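Local coordinates for glycoprotein (Chandipura virus, PDB 5MDM), which probably attaches the virus to host receptors and, after endocytosis, drives fusion of the viral and endosomal membranes when acid changes its shape, at residues A[58-64]-A[123-129]; A[83-87]-A[163-167]; A[67-72]-A[114-120]. One frame throughout, in Å; residues are numbered along the deposited sequence.

Contact 1. Residues A[58-64]-A[123-129]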
# COMPACT_ATOMS: atom_id res chain seq x y z
N LEU A 58 -28.55 15.07 -8.58
CA LEU A 58 -29.89 14.69 -8.98
C LEU A 58 -30.78 15.92 -8.88
O LEU A 58 -31.00 16.46 -7.79
CB LEU A 58 -30.43 13.55 -8.12
CG LEU A 58 -29.98 12.15 -8.53
CD1 LEU A 58 -30.37 11.12 -7.48
CD2 LEU A 58 -30.57 11.77 -9.89
N CYS A 59 -31.24 16.39 -10.03
CA CYS A 59 -32.13 17.53 -10.12
C CYS A 59 -33.58 17.04 -10.09
O CYS A 59 -34.08 16.50 -11.08
CB CYS A 59 -31.84 18.31 -11.41
SG CYS A 59 -32.72 19.89 -11.59
N HIS A 60 -34.23 17.20 -8.95
CA HIS A 60 -35.62 16.81 -8.78
C HIS A 60 -36.55 18.00 -9.00
O HIS A 60 -36.27 19.10 -8.53
CB HIS A 60 -35.86 16.24 -7.39
CG HIS A 60 -37.31 16.12 -7.02
ND1 HIS A 60 -38.07 15.02 -7.34
CD2 HIS A 60 -38.13 16.98 -6.37
CE1 HIS A 60 -39.31 15.21 -6.89
NE2 HIS A 60 -39.37 16.39 -6.31
N ALA A 61 -37.65 17.78 -9.70
CA ALA A 61 -38.62 18.84 -9.94
C ALA A 61 -40.02 18.40 -9.54
O ALA A 61 -40.47 17.32 -9.93
CB ALA A 61 -38.59 19.28 -11.39
N ALA A 62 -40.70 19.24 -8.78
CA ALA A 62 -42.08 18.95 -8.38
C ALA A 62 -42.84 20.23 -8.08
O ALA A 62 -42.37 21.08 -7.33
CB ALA A 62 -42.10 18.03 -7.16
N LYS A 63 -44.02 20.36 -8.68
CA LYS A 63 -44.90 21.48 -8.39
C LYS A 63 -45.63 21.26 -7.07
O LYS A 63 -46.29 20.25 -6.88
CB LYS A 63 -45.89 21.71 -9.54
CG LYS A 63 -45.25 22.34 -10.77
CD LYS A 63 -46.24 22.55 -11.90
CE LYS A 63 -46.70 21.24 -12.51
NZ LYS A 63 -47.56 21.45 -13.71
N TRP A 64 -45.49 22.21 -6.15
CA TRP A 64 -46.25 22.17 -4.91
C TRP A 64 -47.51 23.01 -5.10
O TRP A 64 -47.43 24.22 -5.31
CB TRP A 64 -45.42 22.70 -3.74
CG TRP A 64 -44.24 21.83 -3.37
CD1 TRP A 64 -43.46 21.10 -4.23
CD2 TRP A 64 -43.72 21.59 -2.06
NE1 TRP A 64 -42.48 20.44 -3.53
CE2 TRP A 64 -42.62 20.72 -2.19
CE3 TRP A 64 -44.08 22.04 -0.78
CZ2 TRP A 64 -41.88 20.29 -1.10
CZ3 TRP A 64 -43.34 21.60 0.30
CH2 TRP A 64 -42.25 20.74 0.13
N GLU A 123 -49.49 27.40 -7.62
CA GLU A 123 -48.41 26.42 -7.56
C GLU A 123 -47.01 27.02 -7.53
O GLU A 123 -46.75 28.07 -8.12
CB GLU A 123 -48.54 25.41 -8.71
CG GLU A 123 -48.63 26.06 -10.07
CD GLU A 123 -48.84 25.06 -11.19
OE1 GLU A 123 -49.11 23.88 -10.89
OE2 GLU A 123 -48.72 25.46 -12.37
N PHE A 124 -46.11 26.31 -6.85
CA PHE A 124 -44.70 26.68 -6.72
C PHE A 124 -43.84 25.56 -7.30
O PHE A 124 -43.83 24.46 -6.75
CB PHE A 124 -44.33 26.82 -5.24
CG PHE A 124 -44.11 28.24 -4.80
CD1 PHE A 124 -43.87 29.25 -5.71
CD2 PHE A 124 -44.15 28.56 -3.45
CE1 PHE A 124 -43.66 30.55 -5.29
CE2 PHE A 124 -43.94 29.86 -3.02
CZ PHE A 124 -43.70 30.86 -3.95
N LEU A 125 -43.10 25.83 -8.37
CA LEU A 125 -42.21 24.81 -8.93
C LEU A 125 -40.95 24.65 -8.09
O LEU A 125 -40.05 25.49 -8.12
CB LEU A 125 -41.87 25.09 -10.39
CG LEU A 125 -41.01 24.01 -11.07
CD1 LEU A 125 -41.48 22.62 -10.68
CD2 LEU A 125 -41.05 24.17 -12.58
N VAL A 126 -40.90 23.55 -7.34
CA VAL A 126 -39.82 23.30 -6.39
C VAL A 126 -38.77 22.35 -6.95
O VAL A 126 -39.09 21.24 -7.38
CB VAL A 126 -40.39 22.71 -5.08
CG1 VAL A 126 -39.26 22.19 -4.19
CG2 VAL A 126 -41.23 23.75 -4.34
N ILE A 127 -37.52 22.80 -6.94
CA ILE A 127 -36.40 21.96 -7.36
C ILE A 127 -35.55 21.54 -6.16
O ILE A 127 -35.20 22.36 -5.32
CB ILE A 127 -35.49 22.68 -8.37
CG1 ILE A 127 -36.31 23.32 -9.49
CG2 ILE A 127 -34.49 21.69 -8.96
CD1 ILE A 127 -36.85 22.33 -10.49
N MET A 128 -35.23 20.25 -6.10
CA MET A 128 -34.41 19.70 -5.02
C MET A 128 -33.15 19.05 -5.58
O MET A 128 -33.23 18.12 -6.39
CB MET A 128 -35.21 18.69 -4.20
CG MET A 128 -36.57 19.20 -3.75
SD MET A 128 -37.61 17.92 -3.00
CE MET A 128 -39.23 18.70 -3.09
N ILE A 129 -31.99 19.55 -5.16
CA ILE A 129 -30.71 19.08 -5.67
C ILE A 129 -30.03 18.11 -4.71
O ILE A 129 -29.52 18.52 -3.66
CB ILE A 129 -29.75 20.26 -5.94
CG1 ILE A 129 -30.31 21.16 -7.04
CG2 ILE A 129 -28.38 19.75 -6.34
CD1 ILE A 129 -30.44 20.48 -8.39
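His-60, Ala-62 and Trp-64 form the hydrogen-bonded pairs with Met-128, Val-126 and Phe-124 in an antiparallel pairing of two long strands. Each pair makes two backbone bonds, so six in all join the segments. His-60 N to Met-128 O, at 2.9 Å, is representative of them. Cys-59, Ala-61 and Lys-63 form the non-hydrogen-bonded pairs with Ile-129, Ile-127 and Leu-125.

The aromatic contacts lie on the face of His-60 and Trp-64. Val-126 CG2 sits over one face of the indole, 3.6 Å from the centroid of the Trp-64 five-membered ring, in a CH-pi contact. It lies 15° off the ring normal. Met-128 CE meets the same indole at its edge, 3.7 Å from Trp-64 CZ2. The Met-128 chain is extended beyond CG and runs alongside His-60. His-60 CG lies anti to its own backbone N (chi1 166°), which sets the imidazole beside this chain. Met-128 SD approaches the ring obliquely, 3.5 Å from His-60 CD2.

Apolar contacts line the opposite face, that of Cys-59, Ala-61 and Ile-127. Ile-127 CG2 touches Cys-59 SG at 3.6 Å, and its CD1 end meets Ala-61 CB. Ile-129 CD1 lies beside the same sulfur. Cys-59 is also disulfide-bonded to Cys-92 of helix 89-101, which covers this side.

The charged pair is loose. Lys-63 and Glu-123 run side by side, but Lys-63 NZ stays 4.0 Å from Glu-123 OE1, beyond a salt bridge.

His-60 is probably a pH sensor of the pre-fusion state, and Met-128 takes part in binding host vimentin. Protonation would probably change the weak hydrogen bond between His-60 ND1 and Ser-164 OG and the fit against the Met-128 sulfur. The six backbone bonds do not depend on the imidazole.

Contact 2. Residues A[83-87]-A[163-167]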
# COMPACT_ATOMS: atom_id res chain seq x y z
N HIS A 83 -46.91 17.49 -7.24
CA HIS A 83 -46.87 16.78 -8.51
C HIS A 83 -45.45 16.72 -9.06
O HIS A 83 -44.91 17.73 -9.51
CB HIS A 83 -47.79 17.47 -9.53
CG HIS A 83 -49.20 17.62 -9.07
ND1 HIS A 83 -49.76 16.80 -8.11
CD2 HIS A 83 -50.17 18.50 -9.43
CE1 HIS A 83 -51.02 17.17 -7.90
NE2 HIS A 83 -51.29 18.19 -8.69
N ASN A 84 -44.86 15.53 -9.04
CA ASN A 84 -43.54 15.33 -9.62
C ASN A 84 -43.56 15.57 -11.12
O ASN A 84 -44.39 15.00 -11.83
CB ASN A 84 -43.03 13.92 -9.32
CG ASN A 84 -42.67 13.73 -7.86
OD1 ASN A 84 -42.37 14.69 -7.15
ND2 ASN A 84 -42.70 12.48 -7.41
N ILE A 85 -42.66 16.42 -11.61
CA ILE A 85 -42.53 16.65 -13.04
C ILE A 85 -41.07 16.58 -13.46
O ILE A 85 -40.17 16.71 -12.63
CB ILE A 85 -43.11 18.01 -13.48
CG1 ILE A 85 -42.32 19.16 -12.84
CG2 ILE A 85 -44.59 18.11 -13.12
CD1 ILE A 85 -42.73 20.52 -13.34
N LYS A 86 -40.83 16.36 -14.75
CA LYS A 86 -39.46 16.33 -15.26
C LYS A 86 -38.96 17.75 -15.49
O LYS A 86 -39.59 18.53 -16.19
CB LYS A 86 -39.37 15.52 -16.55
CG LYS A 86 -37.95 15.40 -17.08
CD LYS A 86 -37.88 14.50 -18.30
CE LYS A 86 -36.47 14.43 -18.83
NZ LYS A 86 -36.37 13.52 -20.01
N PRO A 87 -37.81 18.08 -14.88
CA PRO A 87 -37.25 19.43 -14.99
C PRO A 87 -36.68 19.69 -16.37
O PRO A 87 -36.24 18.76 -17.05
CB PRO A 87 -36.11 19.41 -13.96
CG PRO A 87 -35.71 17.98 -13.88
CD PRO A 87 -36.97 17.19 -14.06
N ASN A 163 -39.44 9.71 -12.97
CA ASN A 163 -39.96 10.81 -13.78
C ASN A 163 -39.57 12.18 -13.22
O ASN A 163 -39.38 13.13 -13.97
CB ASN A 163 -41.49 10.71 -13.88
CG ASN A 163 -41.95 9.35 -14.37
OD1 ASN A 163 -41.18 8.39 -14.39
ND2 ASN A 163 -43.22 9.27 -14.77
N SER A 164 -39.45 12.25 -11.90
CA SER A 164 -39.22 13.52 -11.22
C SER A 164 -37.80 14.06 -11.36
O SER A 164 -37.60 15.27 -11.46
CB SER A 164 -39.58 13.39 -9.73
OG SER A 164 -38.84 12.35 -9.11
N SER A 165 -36.81 13.17 -11.38
CA SER A 165 -35.41 13.59 -11.32
C SER A 165 -34.60 13.34 -12.59
O SER A 165 -34.87 12.39 -13.33
CB SER A 165 -34.71 12.93 -10.13
OG SER A 165 -35.22 13.41 -8.90
N VAL A 166 -33.62 14.20 -12.83
CA VAL A 166 -32.60 13.95 -13.85
C VAL A 166 -31.22 14.05 -13.21
O VAL A 166 -31.11 14.28 -12.00
CB VAL A 166 -32.69 14.93 -15.04
CG1 VAL A 166 -34.07 14.86 -15.69
CG2 VAL A 166 -32.37 16.35 -14.59
N TRP A 167 -30.17 13.89 -14.00
CA TRP A 167 -28.81 13.95 -13.47
C TRP A 167 -27.92 14.94 -14.23
O TRP A 167 -27.83 14.90 -15.46
CB TRP A 167 -28.16 12.57 -13.47
CG TRP A 167 -26.81 12.56 -12.82
CD1 TRP A 167 -26.54 12.45 -11.49
CD2 TRP A 167 -25.54 12.64 -13.48
NE1 TRP A 167 -25.18 12.47 -11.28
CE2 TRP A 167 -24.54 12.59 -12.48
CE3 TRP A 167 -25.14 12.76 -14.82
CZ2 TRP A 167 -23.18 12.64 -12.78
CZ3 TRP A 167 -23.79 12.82 -15.11
CH2 TRP A 167 -22.83 12.76 -14.09
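Asn-84 and Ser-164 meet through their CB atoms, 3.5 Å apart. The Asn-84 amide group also lies near Ser-164 CB, so a carbon rather than the hydroxyl does the touching. Ser-164 OG sits between its backbone N and carbonyl carbon (chi1 57°) and turns toward His-60 instead. Further along, the Pro-87 ring meets the Val-166 methyls, its CG 3.8 Å from Val-166 CG2. Pro-87 CD rests 3.3 Å from Ser-164 O. Lys-86 crosses Val-166 at about a right angle, its CE 4.0 Å from Val-166 CG1. Its extended chain carries NZ on to a salt bridge with Asp-159.

Strand 56-69 positions both segments. Ala-61 bonds through its backbone to Ile-85 and to Ser-164, while Cys-59 bonds to Val-166 and Lys-63 to His-83. Pro-87 and Val-166 both touch Cys-92 of helix 89-101. Two strands thus follow one another along one strand of an antiparallel sheet, with strand 77-85 giving way to strand 165-169. This junction belongs to the base of the elongated fusion domain of class III glycoproteins.

Contact 3. Residues A[67-72]-A[114-120]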
# COMPACT_ATOMS: atom_id res chain seq x y z
N THR A 67 -54.50 24.25 -3.39
CA THR A 67 -55.78 24.35 -4.08
C THR A 67 -56.88 24.87 -3.18
O THR A 67 -57.10 24.35 -2.08
CB THR A 67 -56.21 22.98 -4.66
OG1 THR A 67 -55.15 22.45 -5.48
CG2 THR A 67 -57.47 23.13 -5.50
N CYS A 68 -57.58 25.90 -3.64
CA CYS A 68 -58.70 26.48 -2.91
C CYS A 68 -60.03 26.09 -3.55
O CYS A 68 -60.28 26.40 -4.72
CB CYS A 68 -58.57 28.00 -2.85
SG CYS A 68 -59.92 28.84 -1.98
N ASP A 69 -60.88 25.41 -2.79
CA ASP A 69 -62.19 25.02 -3.29
C ASP A 69 -63.30 25.87 -2.67
O ASP A 69 -63.57 25.78 -1.47
CB ASP A 69 -62.45 23.54 -3.03
CG ASP A 69 -63.81 23.09 -3.55
OD1 ASP A 69 -64.77 23.08 -2.76
OD2 ASP A 69 -63.90 22.75 -4.75
N PHE A 70 -63.95 26.68 -3.50
CA PHE A 70 -65.06 27.51 -3.05
C PHE A 70 -66.27 27.27 -3.94
O PHE A 70 -66.34 27.81 -5.05
CB PHE A 70 -64.67 28.99 -3.07
CG PHE A 70 -65.09 29.75 -1.84
CD1 PHE A 70 -64.14 30.34 -1.02
CD2 PHE A 70 -66.43 29.86 -1.50
CE1 PHE A 70 -64.52 31.03 0.11
CE2 PHE A 70 -66.82 30.56 -0.37
CZ PHE A 70 -65.86 31.14 0.44
N ARG A 71 -67.20 26.46 -3.47
CA ARG A 71 -68.38 26.10 -4.26
C ARG A 71 -69.59 26.97 -3.92
O ARG A 71 -69.46 28.19 -3.80
CB ARG A 71 -68.73 24.62 -4.07
CG ARG A 71 -67.63 23.67 -4.51
CD ARG A 71 -68.04 22.22 -4.35
NE ARG A 71 -66.99 21.30 -4.78
CZ ARG A 71 -67.10 19.98 -4.76
NH1 ARG A 71 -68.21 19.41 -4.32
NH2 ARG A 71 -66.09 19.22 -5.17
N TRP A 72 -70.75 26.34 -3.77
CA TRP A 72 -71.99 27.05 -3.45
C TRP A 72 -71.87 27.82 -2.13
O TRP A 72 -72.20 29.01 -2.06
CB TRP A 72 -73.17 26.07 -3.37
CG TRP A 72 -73.59 25.52 -4.70
CD1 TRP A 72 -74.60 25.98 -5.49
CD2 TRP A 72 -73.03 24.39 -5.38
NE1 TRP A 72 -74.70 25.21 -6.63
CE2 TRP A 72 -73.74 24.23 -6.59
CE3 TRP A 72 -71.98 23.50 -5.10
CZ2 TRP A 72 -73.45 23.22 -7.50
CZ3 TRP A 72 -71.69 22.50 -6.01
CH2 TRP A 72 -72.42 22.37 -7.20
N CYS A 114 -57.83 32.03 -3.23
CA CYS A 114 -59.25 31.67 -3.22
C CYS A 114 -60.13 32.57 -4.08
O CYS A 114 -59.84 33.75 -4.27
CB CYS A 114 -59.78 31.64 -1.79
SG CYS A 114 -59.13 30.29 -0.79
N GLY A 115 -61.20 31.98 -4.60
CA GLY A 115 -62.21 32.72 -5.35
C GLY A 115 -63.59 32.31 -4.87
O GLY A 115 -63.80 32.07 -3.69
N TYR A 116 -64.53 32.22 -5.81
CA TYR A 116 -65.89 31.79 -5.49
C TYR A 116 -66.52 31.11 -6.69
O TYR A 116 -66.31 31.53 -7.83
CB TYR A 116 -66.74 32.98 -5.03
CG TYR A 116 -68.09 32.58 -4.48
CD1 TYR A 116 -68.23 32.21 -3.15
CD2 TYR A 116 -69.23 32.59 -5.28
CE1 TYR A 116 -69.46 31.84 -2.63
CE2 TYR A 116 -70.46 32.23 -4.77
CZ TYR A 116 -70.57 31.86 -3.45
OH TYR A 116 -71.80 31.50 -2.94
N ALA A 117 -67.27 30.04 -6.43
CA ALA A 117 -67.91 29.25 -7.48
C ALA A 117 -66.91 28.72 -8.51
O ALA A 117 -67.27 28.44 -9.65
CB ALA A 117 -69.02 30.05 -8.17
N SER A 118 -65.66 28.58 -8.08
CA SER A 118 -64.59 28.10 -8.95
C SER A 118 -63.42 27.59 -8.12
O SER A 118 -62.90 28.31 -7.27
CB SER A 118 -64.12 29.21 -9.88
OG SER A 118 -63.43 30.22 -9.16
N VAL A 119 -63.01 26.36 -8.38
CA VAL A 119 -61.87 25.77 -7.68
C VAL A 119 -60.57 26.01 -8.45
O VAL A 119 -60.23 25.29 -9.38
CB VAL A 119 -62.10 24.27 -7.37
CG1 VAL A 119 -62.61 23.52 -8.60
CG2 VAL A 119 -60.84 23.63 -6.80
N THR A 120 -59.85 27.06 -8.05
CA THR A 120 -58.59 27.42 -8.69
C THR A 120 -57.43 27.19 -7.73
O THR A 120 -57.59 27.30 -6.51
CB THR A 120 -58.58 28.89 -9.15
OG1 THR A 120 -58.75 29.75 -8.01
CG2 THR A 120 -59.69 29.15 -10.15
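Cys-68 N donates a backbone hydrogen bond to Thr-120 O at 3.2 Å, and from there residues 67-72 run beside the loop 114-120, whose chain turns back on itself at Ala-117. Near that turn the carbonyl oxygen of Phe-70 accepts a weak bond from Ser-118 N.

A disulfide is the covalent tie. Cys-68 SG, held anti to its backbone N (chi1 179°), joins Cys-114 SG at 2.0 Å. Its CB-S-S-CB torsion is 110°. The bond ties the first residue of 114-120 to strand 56-69 near its C-terminal end. Ile-78 of strand 77-85 touches both cysteines.

Phe-70 points toward the loop. Its ring lies next to the carbonyl oxygen of Gly-115, with Phe-70 CD1 to Gly-115 O at 3.2 Å. It also meets the Tyr-116 ring obliquely, the planes at 48° and the centroids 5.4 Å apart. The closest carbons are Phe-70 CD2 and Tyr-116 CD1, at 3.4 Å.

These two neighbouring loops at the far end of the sheet match the bipartite fusion loops of class III glycoproteins. Trp-72 and Tyr-116, both exposed, are probably among the residues that meet the target membrane, as in related vesiculoviruses.

Tyr-116 reaches past Phe-70 to the backbone of residues 71-72. Arg-71 O lies over one face of its ring, and Tyr-116 OH makes a weak hydrogen bond to Trp-72 O at 2.7 Å.

On the other side of the loop, Val-119 packs by its methyl CG2 against Thr-67 CG2, 3.6 Å away. Asp-69 OD2 lies beside Val-119 CB at 3.5 Å. The same oxygen takes a weak bond from Arg-71 NE, part of a salt bridge within residues 67-72.

In the fold
All three contacts involve one antiparallel sheet of the fusion domain, on the same side of the chain's centre. Strand 56-69 is its common member: it supplies a segment to contacts 1 and 3 and bonds to both segments of contact 2. Contacts 1 and 2 have centres 8 Å apart and touch each other. The centre of contact 3 lies about 25 Å from the centre of contact 1 and about 29 Å from that of contact 2. Along the chain contact 3 is nested inside contact 1, while contact 2 alternates with both. The sheet therefore connects a base holding the likely pH sensor His-60 with the probable fusion loops.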